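AlyGC (Glaciecola chathamensis, PDB 5GKD) probably cleaves alginate by beta-elimination, as a calcium-containing polysaccharide lyase of family 6 built on parallel beta-helices. Local coordinates at residues A[68-79]-A[99-110]. Sequence-based numbering, arbitrary orientation.
Sequences LAGEHLIVSGLV and VLASHSRVTQVV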
# COMPACT_ATOMS: atom_id res chain seq x y z
N LEU A 68 17.32 -21.74 -20.84
CA LEU A 68 18.14 -22.53 -21.74
C LEU A 68 19.50 -22.78 -21.10
O LEU A 68 20.07 -21.88 -20.49
CB LEU A 68 18.35 -21.83 -23.09
CG LEU A 68 17.18 -21.72 -24.05
CD1 LEU A 68 16.23 -20.60 -23.62
CD2 LEU A 68 17.65 -21.51 -25.49
N ALA A 69 20.02 -24.00 -21.24
CA ALA A 69 21.32 -24.32 -20.67
C ALA A 69 22.01 -25.36 -21.54
O ALA A 69 21.38 -26.34 -21.94
CB ALA A 69 21.17 -24.83 -19.23
N GLY A 70 23.29 -25.16 -21.84
CA GLY A 70 23.98 -26.05 -22.76
C GLY A 70 24.38 -25.36 -24.05
O GLY A 70 24.83 -24.23 -24.02
N GLU A 71 24.20 -26.01 -25.19
CA GLU A 71 24.60 -25.37 -26.44
C GLU A 71 23.84 -25.99 -27.60
O GLU A 71 23.33 -27.11 -27.51
CB GLU A 71 26.11 -25.48 -26.67
CG GLU A 71 26.68 -26.87 -26.45
CD GLU A 71 28.14 -26.97 -26.86
OE1 GLU A 71 28.81 -25.92 -26.95
OE2 GLU A 71 28.61 -28.09 -27.13
N HIS A 72 23.78 -25.23 -28.70
CA HIS A 72 23.12 -25.64 -29.93
C HIS A 72 21.66 -26.02 -29.69
O HIS A 72 21.16 -27.03 -30.16
CB HIS A 72 23.91 -26.77 -30.60
CG HIS A 72 25.28 -26.34 -31.01
ND1 HIS A 72 25.51 -25.50 -32.09
CD2 HIS A 72 26.49 -26.58 -30.46
CE1 HIS A 72 26.80 -25.26 -32.19
NE2 HIS A 72 27.42 -25.90 -31.21
N LEU A 73 20.96 -25.15 -28.97
CA LEU A 73 19.53 -25.31 -28.71
C LEU A 73 18.74 -24.30 -29.53
O LEU A 73 19.24 -23.22 -29.86
CB LEU A 73 19.22 -25.10 -27.22
CG LEU A 73 20.16 -25.86 -26.28
CD1 LEU A 73 19.89 -25.47 -24.82
CD2 LEU A 73 20.03 -27.38 -26.47
N ILE A 74 17.50 -24.66 -29.84
CA ILE A 74 16.55 -23.76 -30.47
C ILE A 74 15.21 -23.88 -29.74
O ILE A 74 14.75 -24.99 -29.47
CB ILE A 74 16.35 -24.09 -31.95
CG1 ILE A 74 17.70 -24.10 -32.68
CG2 ILE A 74 15.40 -23.08 -32.57
CD1 ILE A 74 17.56 -24.45 -34.15
N VAL A 75 14.60 -22.75 -29.41
CA VAL A 75 13.26 -22.71 -28.83
C VAL A 75 12.38 -21.85 -29.73
O VAL A 75 12.76 -20.73 -30.08
CB VAL A 75 13.27 -22.14 -27.40
CG1 VAL A 75 11.85 -22.10 -26.86
CG2 VAL A 75 14.16 -22.95 -26.49
N SER A 76 11.20 -22.36 -30.10
CA SER A 76 10.35 -21.61 -31.01
C SER A 76 8.87 -21.93 -30.82
O SER A 76 8.50 -23.01 -30.34
CB SER A 76 10.73 -21.86 -32.47
OG SER A 76 10.43 -23.17 -32.86
N GLY A 77 8.04 -20.99 -31.22
CA GLY A 77 6.61 -21.25 -31.34
C GLY A 77 5.87 -21.35 -30.03
O GLY A 77 5.00 -22.22 -29.88
N LEU A 78 6.19 -20.48 -29.06
CA LEU A 78 5.52 -20.44 -27.77
C LEU A 78 4.94 -19.05 -27.54
O LEU A 78 5.46 -18.05 -28.06
CB LEU A 78 6.49 -20.78 -26.62
CG LEU A 78 7.35 -22.04 -26.77
CD1 LEU A 78 8.32 -22.18 -25.61
CD2 LEU A 78 6.45 -23.27 -26.90
N VAL A 79 3.89 -18.99 -26.74
CA VAL A 79 3.26 -17.75 -26.32
C VAL A 79 3.21 -17.74 -24.80
O VAL A 79 2.58 -18.62 -24.19
CB VAL A 79 1.84 -17.59 -26.89
CG1 VAL A 79 1.21 -16.28 -26.40
CG2 VAL A 79 1.86 -17.64 -28.42
N VAL A 99 25.98 -22.21 -15.11
CA VAL A 99 25.62 -23.09 -16.21
C VAL A 99 24.83 -22.26 -17.22
O VAL A 99 23.64 -22.00 -17.00
CB VAL A 99 24.80 -24.30 -15.73
CG1 VAL A 99 24.48 -25.22 -16.88
CG2 VAL A 99 25.52 -25.06 -14.62
N LEU A 100 25.48 -21.87 -18.31
CA LEU A 100 24.97 -20.93 -19.30
C LEU A 100 24.55 -21.66 -20.57
O LEU A 100 24.83 -22.84 -20.77
CB LEU A 100 26.03 -19.88 -19.66
CG LEU A 100 26.42 -18.68 -18.77
CD1 LEU A 100 25.89 -18.78 -17.36
CD2 LEU A 100 27.92 -18.47 -18.80
N ALA A 101 23.88 -20.93 -21.46
CA ALA A 101 23.63 -21.39 -22.81
C ALA A 101 24.50 -20.60 -23.78
O ALA A 101 24.68 -19.39 -23.62
CB ALA A 101 22.16 -21.22 -23.19
N SER A 102 25.04 -21.29 -24.78
CA SER A 102 25.78 -20.70 -25.87
C SER A 102 25.29 -21.30 -27.19
O SER A 102 24.68 -22.37 -27.21
CB SER A 102 27.30 -20.93 -25.72
OG SER A 102 27.87 -20.04 -24.77
N HIS A 103 25.56 -20.61 -28.29
CA HIS A 103 25.21 -21.10 -29.63
C HIS A 103 23.75 -21.53 -29.72
O HIS A 103 23.42 -22.53 -30.34
CB HIS A 103 26.11 -22.26 -30.05
CG HIS A 103 27.55 -21.89 -30.12
ND1 HIS A 103 28.44 -22.18 -29.11
CD2 HIS A 103 28.26 -21.25 -31.08
CE1 HIS A 103 29.63 -21.71 -29.43
NE2 HIS A 103 29.55 -21.15 -30.63
N SER A 104 22.87 -20.76 -29.08
CA SER A 104 21.48 -21.15 -28.94
C SER A 104 20.58 -20.03 -29.42
O SER A 104 20.97 -18.87 -29.50
CB SER A 104 21.16 -21.51 -27.49
OG SER A 104 21.92 -22.64 -27.11
N ARG A 105 19.35 -20.39 -29.75
CA ARG A 105 18.48 -19.46 -30.47
C ARG A 105 17.07 -19.52 -29.90
O ARG A 105 16.54 -20.61 -29.67
CB ARG A 105 18.48 -19.80 -31.95
CG ARG A 105 17.59 -18.95 -32.79
CD ARG A 105 17.66 -19.38 -34.25
NE ARG A 105 16.83 -18.55 -35.10
CZ ARG A 105 16.54 -18.84 -36.36
NH1 ARG A 105 15.78 -18.03 -37.08
NH2 ARG A 105 17.05 -19.94 -36.91
N VAL A 106 16.49 -18.36 -29.65
CA VAL A 106 15.07 -18.24 -29.33
C VAL A 106 14.43 -17.45 -30.45
O VAL A 106 14.81 -16.30 -30.69
CB VAL A 106 14.84 -17.56 -27.97
CG1 VAL A 106 13.35 -17.32 -27.74
CG2 VAL A 106 15.45 -18.36 -26.85
N THR A 107 13.48 -18.06 -31.15
CA THR A 107 12.89 -17.45 -32.33
C THR A 107 11.39 -17.72 -32.34
O THR A 107 10.94 -18.78 -31.92
CB THR A 107 13.54 -17.97 -33.63
OG1 THR A 107 12.96 -17.32 -34.77
CG2 THR A 107 13.39 -19.49 -33.76
N GLN A 108 10.62 -16.73 -32.78
CA GLN A 108 9.19 -16.89 -32.94
C GLN A 108 8.52 -17.25 -31.61
O GLN A 108 7.70 -18.16 -31.53
CB GLN A 108 8.87 -17.93 -34.02
CG GLN A 108 9.37 -17.56 -35.42
CD GLN A 108 8.68 -18.36 -36.51
OE1 GLN A 108 7.47 -18.44 -36.53
NE2 GLN A 108 9.46 -18.94 -37.41
N VAL A 109 8.88 -16.54 -30.56
CA VAL A 109 8.09 -16.65 -29.35
C VAL A 109 7.54 -15.28 -28.97
O VAL A 109 8.17 -14.23 -29.17
CB VAL A 109 8.81 -17.33 -28.16
CG1 VAL A 109 10.06 -18.03 -28.57
CG2 VAL A 109 8.98 -16.41 -26.97
N VAL A 110 6.32 -15.31 -28.44
CA VAL A 110 5.55 -14.15 -28.06
C VAL A 110 5.56 -14.05 -26.54
O VAL A 110 5.35 -15.06 -25.85
CB VAL A 110 4.10 -14.25 -28.57
CG1 VAL A 110 3.28 -13.10 -28.06
CG2 VAL A 110 4.06 -14.34 -30.09
O HOH W 1 23.76 -24.05 -33.47
O HOH W 2 21.13 -23.18 -31.93
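Gly70 to Val79 and Ala101 to Val110 pair in parallel as successive coils of the N-terminal right-handed beta-helix, the fold of the pectate lyase-like enzymes. Strands 73-76 and 105-107 run 4.8 Å apart with axes at 15°, and Val75 spends both its N and its O on the same neighbouring strand, its N donating to Arg105 O and its O accepting from Thr107 N. The beta-branched Val75 and Val106 suit extended strands and give compact apolar side chains to the buried face, where CG2 of Val106 also meets Leu68 CD1 at 4.0 Å, whereas Ile74 and Arg105 lie on the outer face, the guanidinium of Arg105 bridged to Asp136 of the next coil. Glycine occupies both corners of 68-79; at phi 113° a side chain on Gly70 would jam against the preceding carbonyl O, while its N donates a nearly straight bond to Leu100 O. At the bend Ser104 joins the coils: with OG beside its own backbone N (chi1 -64°), the hydroxyl donates to Ser102 O at 2.8 Å and accepts from Leu73 N at 3.3 Å. Replacing Ser104 by alanine would probably deprive Leu73 N of its acceptor and Ser102 O of the hydroxyl that donates to it. One water bridges Leu73 O and His103 O. Outside, the imidazoles of His72 and His103 are nearly parallel but slid apart, so CB of His103 sits over the His72 face, 3.9 Å from the ring centroid.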